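Side-chain contacts in putative periplasmic protein (Salmonella enterica subsp. enterica serovar Typhimurium, PDB 4J32), which probably serves as the periplasmic immunity protein Tai4, binding the type VI secretion effector Tae4, a peptidoglycan hydrolase, and protecting the cell from it: residues Leu4-Ser9 / Leu44-Gln49; Leu19-Ala24 / Glu56-Ala61; Lys62-Leu67 / Ile83-Asp88. All coordinates share one frame; numbering follows the deposited sequence.

Interaction 1. Residues Leu4-Ser9 / Leu44-Gln49; sequences LTTQYS and LEYGKQ
Thr5 and Thr6 offer two neighbouring methyl groups to the ring of Tyr46, and so join the N-terminal arm of this all-helical protein to the last turn of helix 30-46. It is a worked example of a short arm packed on a helix end by methyl-aromatic contact: the backbones stay well apart, with the CA atoms of Thr6 and Tyr46 7.3 Å from each other, and the tyrosine ring bridges the gap. Thr5 and Tyr46 meet at about a right angle. The methyl CG2 of Thr5 lies 3.5 Å from CD2 of Tyr46, on the CD2-CE2 side of the ring. Because CG2 stands anti to the backbone N of Thr5 (chi1 -40°, measured to OG1), the methyl can be given to the ring while OG1 serves another partner, the carbonyl O of Ser134 of the bound effector chain. Thr6 approaches at a slant from the same side of the ring plane, its methyl lying by the CE1-CZ border toward the hydroxyl. Tyr46 itself projects toward the arm with CG anti to its carbonyl carbon (chi1 -70°), and CG of Glu45 sits over the opposite face, 4.1 Å from the plane of the Tyr46 ring and nearer its margin than its centre. The phenol oxygen is not spent on the arm: it is hydrogen-bonded to NE of Arg137 of the effector, on which Thr6 also packs. Within the chain the ring further touches Leu13 of helix 10-26. The contact thus combines intramolecular apolar packing with polar ends turned to the effector, as suits a place at the immunity-effector interface. Thr6 CG2 reaches Tyr46 near its hydroxyl end, lying 3.5 Å from OH and 3.6 Å from both CZ and CE1.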
loop_
_atom_site.group_PDB
_atom_site.type_symbol
_atom_site.label_atom_id
_atom_site.label_comp_id
_atom_site.label_asym_id
_atom_site.label_seq_id
_atom_site.Cartn_x
_atom_site.Cartn_y
_atom_site.Cartn_z
ATOM N N LEU B 4 -8.529 10.363 -8.738
ATOM C CA LEU B 4 -8.667 9.914 -10.125
ATOM C C LEU B 4 -9.649 8.771 -10.322
ATOM O O LEU B 4 -9.710 8.193 -11.414
ATOM C CB LEU B 4 -7.304 9.514 -10.691
ATOM C CG LEU B 4 -6.254 10.621 -10.642
ATOM C CD1 LEU B 4 -4.900 10.081 -11.170
ATOM C CD2 LEU B 4 -6.683 11.905 -11.361
ATOM N N THR B 5 -10.415 8.444 -9.275
ATOM C CA THR B 5 -11.216 7.219 -9.241
ATOM C C THR B 5 -12.082 6.994 -10.495
ATOM O O THR B 5 -12.164 5.873 -10.982
ATOM C CB THR B 5 -12.082 7.193 -7.958
ATOM O OG1 THR B 5 -11.288 7.702 -6.863
ATOM C CG2 THR B 5 -12.544 5.756 -7.618
ATOM N N THR B 6 -12.693 8.061 -11.004
ATOM C CA THR B 6 -13.606 7.969 -12.158
ATOM C C THR B 6 -12.911 7.745 -13.502
ATOM O O THR B 6 -13.585 7.492 -14.521
ATOM C CB THR B 6 -14.465 9.230 -12.313
ATOM O OG1 THR B 6 -13.611 10.370 -12.445
ATOM C CG2 THR B 6 -15.405 9.386 -11.109
ATOM N N GLN B 7 -11.591 7.812 -13.505
ATOM C CA GLN B 7 -10.836 7.712 -14.749
ATOM C C GLN B 7 -10.396 6.280 -15.073
ATOM O O GLN B 7 -10.000 5.992 -16.219
ATOM C CB GLN B 7 -9.650 8.685 -14.731
ATOM C CG GLN B 7 -10.082 10.154 -14.821
ATOM C CD GLN B 7 -8.942 11.142 -14.610
ATOM O OE1 GLN B 7 -7.823 10.948 -15.092
ATOM N NE2 GLN B 7 -9.228 12.216 -13.885
ATOM N N TYR B 8 -10.486 5.397 -14.086
ATOM C CA TYR B 8 -10.034 4.014 -14.240
ATOM C C TYR B 8 -11.012 3.164 -15.055
ATOM O O TYR B 8 -12.237 3.295 -14.921
ATOM C CB TYR B 8 -9.791 3.369 -12.866
ATOM C CG TYR B 8 -8.638 4.027 -12.126
ATOM C CD1 TYR B 8 -7.327 3.899 -12.594
ATOM C CD2 TYR B 8 -8.868 4.748 -10.944
ATOM C CE1 TYR B 8 -6.249 4.516 -11.927
ATOM C CE2 TYR B 8 -7.794 5.374 -10.258
ATOM C CZ TYR B 8 -6.502 5.241 -10.760
ATOM O OH TYR B 8 -5.454 5.847 -10.098
ATOM N N SER B 9 -10.444 2.289 -15.887
ATOM C CA SER B 9 -11.225 1.284 -16.604
ATOM C C SER B 9 -11.719 0.230 -15.599
ATOM O O SER B 9 -11.254 0.173 -14.455
ATOM C CB SER B 9 -10.342 0.600 -17.652
ATOM O OG SER B 9 -9.384 -0.258 -17.021
ATOM N N LEU B 44 -14.773 -0.347 -5.569
ATOM C CA LEU B 44 -15.996 -1.165 -5.656
ATOM C C LEU B 44 -17.206 -0.361 -6.142
ATOM O O LEU B 44 -18.007 -0.881 -6.933
ATOM C CB LEU B 44 -16.285 -1.906 -4.325
ATOM C CG LEU B 44 -17.519 -2.823 -4.256
ATOM C CD1 LEU B 44 -17.224 -3.977 -3.300
ATOM C CD2 LEU B 44 -18.734 -2.046 -3.838
ATOM N N GLU B 45 -17.347 0.888 -5.681
ATOM C CA GLU B 45 -18.483 1.735 -6.067
ATOM C C GLU B 45 -18.604 1.834 -7.583
ATOM O O GLU B 45 -19.722 1.791 -8.129
ATOM C CB GLU B 45 -18.379 3.150 -5.465
ATOM C CG GLU B 45 -19.281 4.250 -6.103
ATOM C CD GLU B 45 -20.794 4.075 -5.846
ATOM O OE1 GLU B 45 -21.165 3.486 -4.791
ATOM O OE2 GLU B 45 -21.607 4.541 -6.687
ATOM N N TYR B 46 -17.466 2.003 -8.254
ATOM C CA TYR B 46 -17.454 2.259 -9.709
ATOM C C TYR B 46 -17.406 0.993 -10.569
ATOM O O TYR B 46 -17.542 1.054 -11.811
ATOM C CB TYR B 46 -16.303 3.201 -10.054
ATOM C CG TYR B 46 -16.530 4.621 -9.558
ATOM C CD1 TYR B 46 -17.398 5.487 -10.229
ATOM C CD2 TYR B 46 -15.906 5.084 -8.405
ATOM C CE1 TYR B 46 -17.611 6.817 -9.773
ATOM C CE2 TYR B 46 -16.126 6.406 -7.934
ATOM C CZ TYR B 46 -16.969 7.256 -8.628
ATOM O OH TYR B 46 -17.158 8.571 -8.191
ATOM N N GLY B 47 -17.237 -0.152 -9.920
ATOM C CA GLY B 47 -17.274 -1.441 -10.640
ATOM C C GLY B 47 -18.667 -1.807 -11.133
ATOM O O GLY B 47 -19.668 -1.303 -10.628
ATOM N N LYS B 48 -18.726 -2.661 -12.157
ATOM C CA LYS B 48 -19.989 -3.161 -12.702
ATOM C C LYS B 48 -20.133 -4.659 -12.391
ATOM O O LYS B 48 -21.056 -5.326 -12.895
ATOM C CB LYS B 48 -20.055 -2.922 -14.227
ATOM C CG LYS B 48 -20.021 -1.424 -14.656
ATOM C CD LYS B 48 -21.119 -0.635 -13.944
ATOM C CE LYS B 48 -21.307 0.773 -14.505
ATOM N NZ LYS B 48 -22.676 1.300 -14.136
ATOM N N GLN B 49 -19.249 -5.147 -11.524
ATOM C CA GLN B 49 -19.187 -6.577 -11.183
ATOM C C GLN B 49 -19.952 -6.876 -9.912
ATOM O O GLN B 49 -20.074 -6.019 -9.014
ATOM C CB GLN B 49 -17.732 -7.062 -11.008
ATOM C CG GLN B 49 -16.872 -6.984 -12.293
ATOM C CD GLN B 49 -16.541 -5.539 -12.681
ATOM O OE1 GLN B 49 -16.182 -4.726 -11.832
ATOM N NE2 GLN B 49 -16.663 -5.220 -13.970
#

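Interaction 2. Residues Leu19-Ala24 / Glu56-Ala61; sequences LSHCLA and EIDEIA
His21 of helix 10-26 and Asp58 of helix 51-65 are the closest residues of the two backbones, their CA atoms 7.5 Å apart in a buried helix-helix contact near the centre of the chain. The imidazole spans this gap. Its NE2 donates to OD1 of Asp58 over only 2.6 Å, and the bond is nearly straight, at 171° about the hydrogen. From the histidine's side the geometry is regular, since OD1 sits in the ring plane, at the edge. The carboxylate is met less squarely: NE2 comes to OD1 from the anti side, 22° out of the carboxylate plane, with the two flat groups steeply turned against each other. CG of each residue lies anti to its backbone N, which for Asp58 brings a carboxylate whose CB does not point at the other helix within reach of the ring. Ala61, one turn further along, supplies an apolar neighbour at the same ring edge, its CB 4.4 Å from His21 CD2. Trp17 stacks on the imidazole, and the adjacent Cys22 forms a disulfide with Cys82, tying helix 10-26 to helix 78-86. OD1 of Asp58 also receives a salt bridge from Lys62, so one oxygen serves both partners. The short bond probably polarises the imidazole and, with the stack, fixes its rotation, while Lys62 would offset part of the buried negative charge.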
loop_
_atom_site.group_PDB
_atom_site.type_symbol
_atom_site.label_atom_id
_atom_site.label_comp_id
_atom_site.label_asym_id
_atom_site.label_seq_id
_atom_site.Cartn_x
_atom_site.Cartn_y
_atom_site.Cartn_z
ATOM N N LEU B 19 -5.231 -4.341 -4.736
ATOM C CA LEU B 19 -4.112 -3.782 -3.992
ATOM C C LEU B 19 -4.548 -3.181 -2.640
ATOM O O LEU B 19 -3.968 -3.518 -1.587
ATOM C CB LEU B 19 -3.376 -2.744 -4.843
ATOM C CG LEU B 19 -2.241 -1.976 -4.147
ATOM C CD1 LEU B 19 -1.178 -2.955 -3.530
ATOM C CD2 LEU B 19 -1.610 -1.027 -5.180
ATOM N N SER B 20 -5.569 -2.319 -2.667
ATOM C CA SER B 20 -6.013 -1.668 -1.432
ATOM C C SER B 20 -6.583 -2.670 -0.441
ATOM O O SER B 20 -6.312 -2.553 0.760
ATOM C CB SER B 20 -6.988 -0.509 -1.684
ATOM O OG SER B 20 -7.967 -0.867 -2.632
ATOM N N HIS B 21 -7.333 -3.661 -0.933
ATOM C CA HIS B 21 -7.864 -4.698 -0.053
ATOM C C HIS B 21 -6.729 -5.477 0.625
ATOM O O HIS B 21 -6.783 -5.743 1.829
ATOM C CB HIS B 21 -8.789 -5.655 -0.810
ATOM C CG HIS B 21 -9.339 -6.743 0.051
ATOM N ND1 HIS B 21 -10.280 -6.511 1.030
ATOM C CD2 HIS B 21 -9.062 -8.066 0.096
ATOM C CE1 HIS B 21 -10.569 -7.651 1.634
ATOM N NE2 HIS B 21 -9.825 -8.606 1.099
ATOM N N CYS B 22 -5.716 -5.844 -0.157
ATOM C CA CYS B 22 -4.597 -6.600 0.411
ATOM C C CYS B 22 -3.892 -5.782 1.506
ATOM O O CYS B 22 -3.533 -6.314 2.572
ATOM C CB CYS B 22 -3.622 -6.979 -0.690
ATOM S SG CYS B 22 -2.214 -7.939 -0.099
ATOM N N LEU B 23 -3.724 -4.488 1.252
ATOM C CA LEU B 23 -3.091 -3.608 2.256
ATOM C C LEU B 23 -3.947 -3.550 3.534
ATOM O O LEU B 23 -3.414 -3.579 4.656
ATOM C CB LEU B 23 -2.842 -2.221 1.650
ATOM C CG LEU B 23 -1.832 -2.143 0.500
ATOM C CD1 LEU B 23 -1.847 -0.728 -0.165
ATOM C CD2 LEU B 23 -0.395 -2.522 1.000
ATOM N N ALA B 24 -5.274 -3.527 3.368
ATOM C CA ALA B 24 -6.200 -3.600 4.499
ATOM C C ALA B 24 -6.061 -4.899 5.286
ATOM O O ALA B 24 -6.335 -4.931 6.483
ATOM C CB ALA B 24 -7.650 -3.453 4.022
ATOM N N GLU B 56 -13.600 -13.400 -4.461
ATOM C CA GLU B 56 -12.567 -14.261 -5.062
ATOM C C GLU B 56 -11.181 -13.580 -5.075
ATOM O O GLU B 56 -10.164 -14.233 -4.860
ATOM C CB GLU B 56 -12.962 -14.667 -6.484
ATOM C CG GLU B 56 -12.123 -15.847 -7.037
ATOM C CD GLU B 56 -12.196 -17.145 -6.232
ATOM O OE1 GLU B 56 -13.063 -17.320 -5.330
ATOM O OE2 GLU B 56 -11.374 -18.049 -6.535
ATOM N N ILE B 57 -11.144 -12.287 -5.367
ATOM C CA ILE B 57 -9.902 -11.509 -5.236
ATOM C C ILE B 57 -9.342 -11.656 -3.808
ATOM O O ILE B 57 -8.145 -11.903 -3.617
ATOM C CB ILE B 57 -10.101 -10.035 -5.611
ATOM C CG1 ILE B 57 -10.431 -9.943 -7.104
ATOM C CG2 ILE B 57 -8.816 -9.213 -5.302
ATOM C CD1 ILE B 57 -10.873 -8.529 -7.617
ATOM N N ASP B 58 -10.217 -11.516 -2.817
ATOM C CA ASP B 58 -9.840 -11.791 -1.413
ATOM C C ASP B 58 -9.275 -13.191 -1.183
ATOM O O ASP B 58 -8.291 -13.328 -0.444
ATOM C CB ASP B 58 -11.029 -11.550 -0.474
ATOM C CG ASP B 58 -10.737 -11.942 0.971
ATOM O OD1 ASP B 58 -10.019 -11.183 1.672
ATOM O OD2 ASP B 58 -11.239 -13.003 1.417
ATOM N N GLU B 59 -9.877 -14.223 -1.786
ATOM C CA GLU B 59 -9.343 -15.593 -1.652
ATOM C C GLU B 59 -7.887 -15.668 -2.103
ATOM O O GLU B 59 -7.055 -16.355 -1.474
ATOM C CB GLU B 59 -10.188 -16.610 -2.446
ATOM C CG GLU B 59 -11.563 -16.883 -1.853
ATOM C CD GLU B 59 -11.489 -17.559 -0.493
ATOM O OE1 GLU B 59 -12.386 -17.309 0.336
ATOM O OE2 GLU B 59 -10.557 -18.350 -0.263
ATOM N N ILE B 60 -7.575 -14.972 -3.194
ATOM C CA ILE B 60 -6.194 -14.965 -3.710
ATOM C C ILE B 60 -5.299 -14.116 -2.814
ATOM O O ILE B 60 -4.174 -14.519 -2.506
ATOM C CB ILE B 60 -6.111 -14.514 -5.196
ATOM C CG1 ILE B 60 -7.059 -15.369 -6.047
ATOM C CG2 ILE B 60 -4.651 -14.585 -5.716
ATOM C CD1 ILE B 60 -7.256 -14.835 -7.505
ATOM N N ALA B 61 -5.821 -12.967 -2.375
ATOM C CA ALA B 61 -5.071 -12.071 -1.495
ATOM C C ALA B 61 -4.622 -12.820 -0.246
ATOM O O ALA B 61 -3.495 -12.611 0.225
ATOM C CB ALA B 61 -5.902 -10.847 -1.114
#

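Interaction 3. Residues Lys62-Leu67 / Ile83-Asp88; sequences KKYSGL and IDFIHD
This is an aromatic contact with a polar end, in which Tyr64, near the C-terminal end of helix 51-65, lies against the last turn of helix 78-86 and the residues leading into helix 89-96. The ring is laid on backbone rather than on another ring: CA of Phe85 stands 3.6 Å from the Tyr64 ring centroid, almost exactly on its normal, a CH-pi contact over the face. The Phe85 ring, carried aside by a CG anti to its backbone N (chi1 167°), meets Tyr64 obliquely, its CD1 3.6 Å from Tyr64 CD2 with the planes at 44°. Phe85 then continues inward onto Ile57, Ile60 and Ala61 and onto Cys22 of helix 10-26. CB of Asp84 adds a looser touch, 3.9 Å from Tyr64 CE1. At the far end of the phenol, OH donates to OD2 of Asp88 over 2.6 Å, using the anti lone pair, and the carboxylate stands nearly perpendicular to the ring. A water donates both to Tyr64 OH (2.9 Å) and to the backbone O of Asp84 (2.7 Å). Asp88 is also the N-cap of helix 89-96, its OD1 accepting from the backbone N of Leu91. Each carboxylate oxygen therefore has its own donor, and the negative charge, probably stabilised by the helix N-terminus, would polarise the phenol while the water's bond fills its accepting role.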
loop_
_atom_site.group_PDB
_atom_site.type_symbol
_atom_site.label_atom_id
_atom_site.label_comp_id
_atom_site.label_asym_id
_atom_site.label_seq_id
_atom_site.Cartn_x
_atom_site.Cartn_y
_atom_site.Cartn_z
ATOM N N LYS B 62 -5.494 -13.688 0.273
ATOM C CA LYS B 62 -5.176 -14.405 1.505
ATOM C C LYS B 62 -4.021 -15.399 1.324
ATOM O O LYS B 62 -3.356 -15.756 2.304
ATOM C CB LYS B 62 -6.434 -15.044 2.116
ATOM C CG LYS B 62 -7.411 -14.013 2.722
ATOM C CD LYS B 62 -8.728 -14.657 3.129
ATOM C CE LYS B 62 -9.719 -13.706 3.812
ATOM N NZ LYS B 62 -9.110 -12.450 4.331
ATOM N N LYS B 63 -3.744 -15.811 0.082
ATOM C CA LYS B 63 -2.609 -16.701 -0.203
ATOM C C LYS B 63 -1.289 -15.929 -0.020
ATOM O O LYS B 63 -0.237 -16.539 0.171
ATOM C CB LYS B 63 -2.667 -17.249 -1.631
ATOM C CG LYS B 63 -3.848 -18.193 -1.899
ATOM C CD LYS B 63 -3.975 -18.493 -3.386
ATOM C CE LYS B 63 -5.214 -19.352 -3.637
ATOM N NZ LYS B 63 -5.038 -20.157 -4.873
ATOM N N TYR B 64 -1.360 -14.602 -0.098
ATOM C CA TYR B 64 -0.183 -13.729 0.046
ATOM C C TYR B 64 -0.136 -13.130 1.443
ATOM O O TYR B 64 0.936 -13.004 2.014
ATOM C CB TYR B 64 -0.191 -12.595 -1.012
ATOM C CG TYR B 64 0.180 -13.135 -2.377
ATOM C CD1 TYR B 64 1.514 -13.107 -2.817
ATOM C CD2 TYR B 64 -0.799 -13.722 -3.213
ATOM C CE1 TYR B 64 1.877 -13.663 -4.061
ATOM C CE2 TYR B 64 -0.451 -14.263 -4.462
ATOM C CZ TYR B 64 0.889 -14.228 -4.878
ATOM O OH TYR B 64 1.255 -14.777 -6.095
ATOM N N SER B 65 -1.305 -12.764 1.984
ATOM C CA SER B 65 -1.347 -12.050 3.261
ATOM C C SER B 65 -0.888 -12.962 4.401
ATOM O O SER B 65 -0.399 -12.471 5.423
ATOM C CB SER B 65 -2.738 -11.446 3.541
ATOM O OG SER B 65 -3.714 -12.463 3.661
ATOM N N GLY B 66 -1.012 -14.275 4.205
ATOM C CA GLY B 66 -0.632 -15.278 5.208
ATOM C C GLY B 66 0.813 -15.749 5.108
ATOM O O GLY B 66 1.273 -16.559 5.922
ATOM N N LEU B 67 1.523 -15.279 4.088
ATOM C CA LEU B 67 2.941 -15.641 3.913
ATOM C C LEU B 67 3.798 -15.056 5.031
ATOM O O LEU B 67 3.461 -14.016 5.623
ATOM C CB LEU B 67 3.465 -15.167 2.547
ATOM C CG LEU B 67 2.856 -15.785 1.266
ATOM C CD1 LEU B 67 3.398 -15.109 0.010
ATOM C CD2 LEU B 67 3.086 -17.275 1.208
ATOM N N ILE B 83 2.487 -6.288 -2.849
ATOM C CA ILE B 83 3.113 -5.966 -4.139
ATOM C C ILE B 83 3.299 -7.269 -4.953
ATOM O O ILE B 83 3.011 -7.308 -6.151
ATOM C CB ILE B 83 4.437 -5.159 -3.961
ATOM C CG1 ILE B 83 4.088 -3.727 -3.481
ATOM C CG2 ILE B 83 5.226 -5.097 -5.298
ATOM C CD1 ILE B 83 5.226 -2.895 -3.024
ATOM N N ASP B 84 3.726 -8.335 -4.289
ATOM C CA ASP B 84 3.833 -9.622 -4.982
ATOM C C ASP B 84 2.433 -10.066 -5.443
ATOM O O ASP B 84 2.260 -10.601 -6.556
ATOM C CB ASP B 84 4.462 -10.685 -4.068
ATOM C CG ASP B 84 5.979 -10.501 -3.899
ATOM O OD1 ASP B 84 6.595 -9.678 -4.636
ATOM O OD2 ASP B 84 6.563 -11.236 -3.062
ATOM N N PHE B 85 1.456 -9.895 -4.566
ATOM C CA PHE B 85 0.067 -10.298 -4.878
ATOM C C PHE B 85 -0.433 -9.648 -6.167
ATOM O O PHE B 85 -1.030 -10.323 -7.003
ATOM C CB PHE B 85 -0.852 -9.917 -3.716
ATOM C CG PHE B 85 -2.343 -9.994 -4.035
ATOM C CD1 PHE B 85 -2.900 -11.143 -4.604
ATOM C CD2 PHE B 85 -3.192 -8.920 -3.705
ATOM C CE1 PHE B 85 -4.304 -11.217 -4.885
ATOM C CE2 PHE B 85 -4.589 -8.991 -3.961
ATOM C CZ PHE B 85 -5.128 -10.130 -4.555
ATOM N N ILE B 86 -0.186 -8.347 -6.348
ATOM C CA ILE B 86 -0.794 -7.671 -7.498
ATOM C C ILE B 86 -0.160 -8.075 -8.831
ATOM O O ILE B 86 -0.711 -7.765 -9.900
ATOM C CB ILE B 86 -0.924 -6.141 -7.317
ATOM C CG1 ILE B 86 0.451 -5.478 -7.116
ATOM C CG2 ILE B 86 -1.864 -5.850 -6.155
ATOM C CD1 ILE B 86 0.455 -3.957 -7.357
ATOM N N HIS B 87 0.952 -8.819 -8.764
ATOM C CA HIS B 87 1.579 -9.425 -9.956
ATOM C C HIS B 87 1.135 -10.870 -10.211
ATOM O O HIS B 87 1.592 -11.524 -11.170
ATOM C CB HIS B 87 3.105 -9.365 -9.836
ATOM C CG HIS B 87 3.645 -7.963 -9.863
ATOM N ND1 HIS B 87 3.730 -7.183 -8.734
ATOM C CD2 HIS B 87 4.127 -7.209 -10.881
ATOM C CE1 HIS B 87 4.227 -5.999 -9.055
ATOM N NE2 HIS B 87 4.480 -5.989 -10.352
ATOM N N ASP B 88 0.260 -11.375 -9.350
ATOM C CA ASP B 88 -0.154 -12.788 -9.412
ATOM C C ASP B 88 -0.904 -13.104 -10.710
ATOM O O ASP B 88 -1.812 -12.375 -11.099
ATOM C CB ASP B 88 -0.980 -13.137 -8.163
ATOM C CG ASP B 88 -1.445 -14.567 -8.150
ATOM O OD1 ASP B 88 -2.524 -14.800 -8.711
ATOM O OD2 ASP B 88 -0.753 -15.452 -7.589
HETATM O O HOH W 1 2.720 -12.939 -7.839
#

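Interactions 2 and 3 are near neighbours, their centres about 8 Å apart, and both use helix 51-65. Phe85 joins them directly: its CE1 lies 3.4 Å from Ala61 N and its CD2 3.6 Å from Cys22 CB. Interaction 2 is the buried one, and there the one polar link between the two segments is a histidine-carboxylate bond. Interaction 3, nearer the surface, mixes apolar packing with a phenol-carboxylate bond and a water. Interaction 1 lies beyond the chain's centre from interaction 3, centres about 22 Å apart, and is apolar within the chain, while the hydroxyls of Thr5 and Tyr46 bond to the effector. Tyr8 of 4-9 is hydrogen-bonded to Asp84 of the second subunit, the counterpart of a residue in 83-88.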